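Local coordinates for protein Tas1 (PDB 6OX6) that acts as a type VI secreted toxin that pyrophosphorylates adenosine nucleotides to make (p)ppApp, draining ADP and ATP from competitor cells, at residues A323-V335 against G344-A356. Sequence-based numbering, arbitrary orientation.
With ACT (acetate ion), chain E.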
ATOM      1  N   ALA A 323       2.327  13.797   7.580  1.00 39.87           N
ATOM      2  CA  ALA A 323       1.759  13.664   6.239  1.00 38.50           C
ATOM      3  C   ALA A 323       1.890  14.961   5.442  1.00 32.12           C
ATOM      4  O   ALA A 323       2.323  14.955   4.279  1.00 31.48           O
ATOM      5  CB  ALA A 323       0.291  13.252   6.336  1.00 31.74           C
ATOM      6  N   ALA A 324       1.488  16.079   6.051  1.00 33.10           N
ATOM      7  CA  ALA A 324       1.576  17.383   5.388  1.00 36.68           C
ATOM      8  C   ALA A 324       3.018  17.733   5.042  1.00 38.77           C
ATOM      9  O   ALA A 324       3.288  18.371   4.015  1.00 35.98           O
ATOM     10  CB  ALA A 324       0.979  18.461   6.287  1.00 34.98           C
ATOM     11  N   GLU A 325       3.941  17.293   5.890  1.00 41.81           N
ATOM     12  CA  GLU A 325       5.362  17.545   5.686  1.00 46.37           C
ATOM     13  C   GLU A 325       5.873  16.859   4.423  1.00 40.78           C
ATOM     14  O   GLU A 325       6.598  17.464   3.633  1.00 39.77           O
ATOM     15  CB  GLU A 325       6.167  17.078   6.900  1.00 56.11           C
ATOM     16  CG  GLU A 325       6.797  18.209   7.698  1.00 68.48           C
ATOM     17  CD  GLU A 325       6.003  18.557   8.942  1.00 78.92           C
ATOM     18  OE1 GLU A 325       6.254  17.944  10.000  1.00 82.95           O
ATOM     19  OE2 GLU A 325       5.128  19.444   8.861  1.00 82.14           O
ATOM     20  N   LEU A 326       5.496  15.597   4.233  1.00 33.42           N
ATOM     21  CA  LEU A 326       5.933  14.855   3.059  1.00 32.89           C
ATOM     22  C   LEU A 326       5.307  15.442   1.798  1.00 32.22           C
ATOM     23  O   LEU A 326       5.932  15.464   0.726  1.00 31.55           O
ATOM     24  CB  LEU A 326       5.560  13.367   3.224  1.00 36.18           C
ATOM     25  CG  LEU A 326       6.181  12.610   4.417  1.00 38.91           C
ATOM     26  CD1 LEU A 326       5.457  11.288   4.697  1.00 32.12           C
ATOM     27  CD2 LEU A 326       7.623  12.319   4.148  1.00 33.32           C
ATOM     28  N   ALA A 327       4.056  15.891   1.910  1.00 32.98           N
ATOM     29  CA  ALA A 327       3.387  16.533   0.789  1.00 35.07           C
ATOM     30  C   ALA A 327       4.142  17.785   0.377  1.00 36.91           C
ATOM     31  O   ALA A 327       4.415  17.994  -0.809  1.00 31.54           O
ATOM     32  CB  ALA A 327       1.943  16.867   1.159  1.00 31.13           C
ATOM     33  N   ASN A 328       4.533  18.607   1.358  1.00 39.11           N
ATOM     34  CA  ASN A 328       5.257  19.832   1.042  1.00 39.48           C
ATOM     35  C   ASN A 328       6.597  19.565   0.373  1.00 42.05           C
ATOM     36  O   ASN A 328       7.158  20.469  -0.249  1.00 43.38           O
ATOM     37  CB  ASN A 328       5.444  20.663   2.307  1.00 40.37           C
ATOM     38  CG  ASN A 328       4.160  21.305   2.739  1.00 41.91           C
ATOM     39  OD1 ASN A 328       3.330  21.654   1.899  1.00 43.99           O
ATOM     40  ND2 ASN A 328       3.952  21.408   4.040  1.00 40.07           N
ATOM     41  N   ARG A 329       7.127  18.348   0.468  1.00 40.25           N
ATOM     42  CA  ARG A 329       8.355  18.001  -0.227  0.51 39.91           C
ATOM     43  C   ARG A 329       8.083  17.312  -1.550  1.00 39.49           C
ATOM     44  O   ARG A 329       8.993  16.712  -2.132  1.00 40.25           O
ATOM     45  CB  ARG A 329       9.229  17.140   0.675  0.51 42.63           C
ATOM     46  CG  ARG A 329       9.540  17.876   1.953  0.51 45.76           C
ATOM     47  CD  ARG A 329      10.522  17.106   2.764  0.51 48.39           C
ATOM     48  NE  ARG A 329      11.780  16.948   2.042  0.51 49.52           N
ATOM     49  CZ  ARG A 329      12.929  17.521   2.387  0.51 47.91           C
ATOM     50  NH1 ARG A 329      13.000  18.310   3.453  0.51 49.52           N
ATOM     51  NH2 ARG A 329      14.012  17.296   1.661  0.51 45.09           N
ATOM     52  N   GLY A 330       6.849  17.404  -2.035  1.00 31.73           N
ATOM     53  CA  GLY A 330       6.498  16.891  -3.330  1.00 44.68           C
ATOM     54  C   GLY A 330       6.109  15.432  -3.362  1.00 38.14           C
ATOM     55  O   GLY A 330       5.813  14.929  -4.446  1.00 39.79           O
ATOM     56  N   ALA A 331       6.128  14.736  -2.224  1.00 36.54           N
ATOM     57  CA  ALA A 331       5.681  13.345  -2.203  1.00 36.45           C
ATOM     58  C   ALA A 331       4.250  13.232  -2.712  1.00 36.73           C
ATOM     59  O   ALA A 331       3.411  14.108  -2.488  1.00 39.38           O
ATOM     60  CB  ALA A 331       5.758  12.772  -0.789  1.00 36.51           C
ATOM     61  N   LYS A 332       3.954  12.047  -3.245  1.00 36.67           N
ATOM     62  CA  LYS A 332       2.600  11.656  -3.620  1.00 34.78           C
ATOM     63  C   LYS A 332       2.149  11.070  -2.273  1.00 31.55           C
ATOM     64  O   LYS A 332       2.846  10.225  -1.703  1.00 35.57           O
ATOM     65  CB  LYS A 332       2.620  10.581  -4.700  1.00 45.63           C
ATOM     66  CG  LYS A 332       1.337  10.494  -5.513  1.00 50.21           C
ATOM     67  CD  LYS A 332       1.435   9.423  -6.586  1.00 55.34           C
ATOM     68  CE  LYS A 332       0.451   9.681  -7.715  1.00 57.09           C
ATOM     69  NZ  LYS A 332      -0.797  10.330  -7.226  1.00 60.59           N
ATOM     70  N   VAL A 333       0.990  11.474  -1.762  1.00 28.98           N
ATOM     71  CA  VAL A 333       0.623  11.048  -0.412  1.00 31.76           C
ATOM     72  C   VAL A 333      -0.761  10.416  -0.424  1.00 32.68           C
ATOM     73  O   VAL A 333      -1.707  11.000  -0.957  1.00 34.43           O
ATOM     74  CB  VAL A 333       0.659  12.223   0.580  1.00 36.80           C
ATOM     75  CG1 VAL A 333       0.201  11.731   1.963  1.00 39.45           C
ATOM     76  CG2 VAL A 333       2.081  12.857   0.638  1.00 33.79           C
ATOM     77  N   LYS A 334      -0.882   9.229   0.176  1.00 28.67           N
ATOM     78  CA  LYS A 334      -2.167   8.570   0.390  1.00 28.72           C
ATOM     79  C   LYS A 334      -2.497   8.594   1.881  1.00 32.52           C
ATOM     80  O   LYS A 334      -1.773   8.007   2.693  1.00 28.92           O
ATOM     81  CB  LYS A 334      -2.138   7.125  -0.122  1.00 36.18           C
ATOM     82  CG  LYS A 334      -3.421   6.328   0.212  1.00 41.43           C
ATOM     83  CD  LYS A 334      -3.644   5.187  -0.780  1.00 43.16           C
ATOM     84  CE  LYS A 334      -2.446   4.235  -0.806  1.00 42.91           C
ATOM     85  NZ  LYS A 334      -2.568   3.177   0.239  1.00 47.38           N
ATOM     86  N   VAL A 335      -3.588   9.256   2.240  1.00 29.09           N
ATOM     87  CA  VAL A 335      -4.059   9.293   3.617  1.00 29.93           C
ATOM     88  C   VAL A 335      -5.227   8.320   3.713  1.00 37.85           C
ATOM     89  O   VAL A 335      -6.268   8.507   3.068  1.00 37.55           O
ATOM     90  CB  VAL A 335      -4.462  10.699   4.058  1.00 34.44           C
ATOM     91  CG1 VAL A 335      -5.084  10.613   5.417  1.00 35.45           C
ATOM     92  CG2 VAL A 335      -3.238  11.636   4.073  1.00 30.47           C
ATOM     93  N   GLY A 344     -10.754  -1.171   7.051  1.00 17.85           N
ATOM     94  CA  GLY A 344     -10.764  -0.291   8.216  1.00 19.53           C
ATOM     95  C   GLY A 344      -9.407   0.129   8.734  1.00 20.71           C
ATOM     96  O   GLY A 344      -9.318   0.686   9.838  1.00 20.32           O
ATOM     97  N   TYR A 345      -8.352  -0.072   7.956  1.00 17.98           N
ATOM     98  CA  TYR A 345      -7.028   0.342   8.376  1.00 18.14           C
ATOM     99  C   TYR A 345      -6.912   1.870   8.295  1.00 20.52           C
ATOM    100  O   TYR A 345      -7.676   2.536   7.589  1.00 23.01           O
ATOM    101  CB  TYR A 345      -5.975  -0.358   7.497  1.00 18.24           C
ATOM    102  CG  TYR A 345      -4.520  -0.053   7.838  1.00 26.11           C
ATOM    103  CD1 TYR A 345      -3.695   0.569   6.914  1.00 38.25           C
ATOM    104  CD2 TYR A 345      -3.991  -0.375   9.082  1.00 27.44           C
ATOM    105  CE1 TYR A 345      -2.360   0.863   7.215  1.00 44.64           C
ATOM    106  CE2 TYR A 345      -2.667  -0.101   9.397  1.00 36.30           C
ATOM    107  CZ  TYR A 345      -1.861   0.512   8.449  1.00 46.81           C
ATOM    108  OH  TYR A 345      -0.557   0.809   8.730  1.00 56.55           O
ATOM    109  N   SER A 346      -5.985   2.438   9.077  1.00 20.49           N
ATOM    110  CA  SER A 346      -5.663   3.858   8.952  1.00 28.29           C
ATOM    111  C   SER A 346      -4.156   4.052   9.037  1.00 26.76           C
ATOM    112  O   SER A 346      -3.450   3.264   9.664  1.00 25.97           O
ATOM    113  CB  SER A 346      -6.370   4.726  10.020  1.00 34.95           C
ATOM    114  OG  SER A 346      -6.166   4.203  11.321  1.00 36.13           O
ATOM    115  N   GLY A 347      -3.667   5.096   8.385  1.00 29.75           N
ATOM    116  CA  GLY A 347      -2.239   5.312   8.260  1.00 26.82           C
ATOM    117  C   GLY A 347      -1.951   6.190   7.057  1.00 29.39           C
ATOM    118  O   GLY A 347      -2.851   6.625   6.345  1.00 26.95           O
ATOM    119  N   VAL A 348      -0.666   6.437   6.837  1.00 30.16           N
ATOM    120  CA  VAL A 348      -0.218   7.282   5.737  1.00 29.00           C
ATOM    121  C   VAL A 348       0.779   6.504   4.914  1.00 27.78           C
ATOM    122  O   VAL A 348       1.645   5.814   5.466  1.00 28.31           O
ATOM    123  CB  VAL A 348       0.429   8.593   6.227  1.00 28.09           C
ATOM    124  CG1 VAL A 348       1.061   9.373   5.048  1.00 30.20           C
ATOM    125  CG2 VAL A 348      -0.586   9.406   6.951  1.00 29.30           C
ATOM    126  N   ASN A 349       0.671   6.629   3.597  1.00 28.38           N
ATOM    127  CA  ASN A 349       1.688   6.129   2.685  1.00 25.68           C
ATOM    128  C   ASN A 349       2.048   7.244   1.716  1.00 27.39           C
ATOM    129  O   ASN A 349       1.195   8.034   1.307  1.00 28.29           O
ATOM    130  CB  ASN A 349       1.206   4.868   1.934  1.00 41.28           C
ATOM    131  CG  ASN A 349       2.343   4.110   1.273  1.00 46.48           C
ATOM    132  OD1 ASN A 349       3.514   4.481   1.393  1.00 47.78           O
ATOM    133  ND2 ASN A 349       2.006   3.010   0.605  1.00 50.54           N
ATOM    134  N   SER A 350       3.318   7.324   1.368  1.00 30.01           N
ATOM    135  CA  SER A 350       3.736   8.364   0.457  1.00 31.74           C
ATOM    136  C   SER A 350       4.827   7.814  -0.432  1.00 32.86           C
ATOM    137  O   SER A 350       5.560   6.891  -0.056  1.00 33.61           O
ATOM    138  CB  SER A 350       4.229   9.600   1.206  1.00 35.84           C
ATOM    139  OG  SER A 350       5.474   9.340   1.819  1.00 31.50           O
ATOM    140  N   THR A 351       4.935   8.404  -1.608  1.00 31.85           N
ATOM    141  CA  THR A 351       5.937   8.038  -2.591  1.00 32.84           C
ATOM    142  C   THR A 351       6.743   9.277  -2.896  1.00 38.94           C
ATOM    143  O   THR A 351       6.169  10.320  -3.239  1.00 41.20           O
ATOM    144  CB  THR A 351       5.292   7.517  -3.878  1.00 38.66           C
ATOM    145  OG1 THR A 351       4.430   6.422  -3.560  1.00 38.79           O
ATOM    146  CG2 THR A 351       6.364   7.070  -4.876  1.00 38.79           C
HETATM  147  N   MSE A 352       8.063   9.172  -2.834  1.00 40.61           N
HETATM  148  CA  MSE A 352       8.910  10.305  -3.127  1.00 44.39           C
HETATM  149  C   MSE A 352       9.806  10.040  -4.295  1.00 44.30           C
HETATM  150  O   MSE A 352      10.485   8.998  -4.324  1.00 43.68           O
HETATM  151  CB  MSE A 352       9.834  10.564  -1.948  1.00 50.24           C
HETATM  152  CG  MSE A 352       9.120  11.253  -0.801  1.00 52.59           C
HETATM  153 SE   MSE A 352      10.071  12.917  -0.359  0.43 58.82          SE
HETATM  154  CE  MSE A 352      10.202  13.601  -2.198  1.00 62.08           C
ATOM    155  N   ASN A 353       9.811  10.935  -5.275  1.00 46.51           N
ATOM    156  CA  ASN A 353      10.730  10.798  -6.402  1.00 52.61           C
ATOM    157  C   ASN A 353      12.069  11.404  -5.989  1.00 54.37           C
ATOM    158  O   ASN A 353      12.198  12.625  -5.873  1.00 55.85           O
ATOM    159  CB  ASN A 353      10.177  11.471  -7.653  1.00 60.87           C
ATOM    160  CG  ASN A 353       9.043  10.683  -8.297  1.00 66.49           C
ATOM    161  OD1 ASN A 353       8.909   9.482  -8.065  1.00 67.38           O
ATOM    162  ND2 ASN A 353       8.235  11.350  -9.130  1.00 68.37           N
ATOM    163  N   THR A 354      13.065  10.559  -5.754  1.00 54.61           N
ATOM    164  CA  THR A 354      14.321  11.033  -5.198  1.00 53.15           C
ATOM    165  C   THR A 354      15.264  11.493  -6.296  1.00 56.64           C
ATOM    166  O   THR A 354      15.139  11.108  -7.460  1.00 58.23           O
ATOM    167  CB  THR A 354      15.020   9.938  -4.415  1.00 47.62           C
ATOM    168  OG1 THR A 354      15.266   8.836  -5.297  1.00 45.84           O
ATOM    169  CG2 THR A 354      14.126   9.460  -3.281  1.00 46.48           C
ATOM    170  N   LYS A 355      16.265  12.276  -5.880  1.00 60.03           N
ATOM    171  CA  LYS A 355      17.278  12.796  -6.793  1.00 61.39           C
ATOM    172  C   LYS A 355      17.970  11.700  -7.586  1.00 60.38           C
ATOM    173  O   LYS A 355      18.454  11.963  -8.694  1.00 61.57           O
ATOM    174  CB  LYS A 355      18.308  13.607  -6.008  1.00 65.21           C
ATOM    175  CG  LYS A 355      17.772  14.950  -5.554  1.00 70.96           C
ATOM    176  CD  LYS A 355      18.882  15.893  -5.101  1.00 77.00           C
ATOM    177  CE  LYS A 355      18.736  16.275  -3.627  1.00 79.95           C
ATOM    178  NZ  LYS A 355      19.109  15.143  -2.708  1.00 78.43           N
ATOM    179  N   ALA A 356      18.010  10.473  -7.064  1.00 55.61           N
ATOM    180  CA  ALA A 356      18.644   9.380  -7.787  1.00 53.62           C
ATOM    181  C   ALA A 356      17.814   8.874  -8.961  1.00 53.69           C
ATOM    182  O   ALA A 356      18.295   8.010  -9.707  1.00 54.25           O
ATOM    183  CB  ALA A 356      18.936   8.221  -6.838  1.00 53.98           C
TER
HETATM  184  C   ACT E 503      -0.583   0.498   2.840  1.00 83.24           C
HETATM  185  O   ACT E 503      -0.410   1.003   1.674  1.00 82.84           O
HETATM  186  OXT ACT E 503       0.156   0.572   3.870  1.00 84.80           O
HETATM  187  CH3 ACT E 503      -1.893  -0.322   3.023  1.00 81.62           C
HETATM  188  O   HOH W   1       8.348  13.431  -4.962  1.00 77.15           O
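Lys-332 and Thr-351, and Lys-334 and Asn-349, face each other as two successive hydrogen-bonded pairs of an antiparallel beta hairpin that forms one margin of the mixed sheet of the toxin domain. Each pair closes a ring of two backbone bonds; the shortest, Lys-334 N to Asn-349 O at 2.6 Å, is nearly straight at 169°. Val-333 opposite Ser-350 and Val-335 opposite Val-348 are non-hydrogen-bonded pairs, and their side chains turn to the face covered by helix 319-328. There CG1 of Val-333 meets CG1 of Val-348 diagonally across the strands at 4.0 Å. The other branch of Val-348, CG2, lies 4.0 Å from Ala-323 CB, while Leu-326 brings CD1 down to 3.5 Å from Ser-350 OG. That hydroxyl is hydrogen-bonded to Ile-362 O on the neighbouring strand 359-365. Ala-331 CB rests on Met-352 CG, and the selenomethionine chain bends at chi2 and chi3 to bring its methyl against Arg-329 O. A Schellman motif ends the helix: Gly-330 N, in a residue with positive phi, donates to Ala-327 O, and Ala-331 N to Leu-326 O, which turns the chain into strand 332-336. The other face, bearing Lys-332, Lys-334, Asn-349 and Thr-351, is met by the immunity protein: Phe-61 of the Pa14_01140 chain makes a cation-pi contact with Lys-334, and Phe-20 of that chain packs on Thr-351. With CG anti to the backbone N and bends at chi3 and chi4, Lys-334 curls its ammonium toward Asn-349. Both reach oxygen O of an acetate ion, probably from the crystallisation liquor, through weak bonds: Lys-334 NZ to O at 3.4 Å and Asn-349 ND2 to O at 3.3 Å.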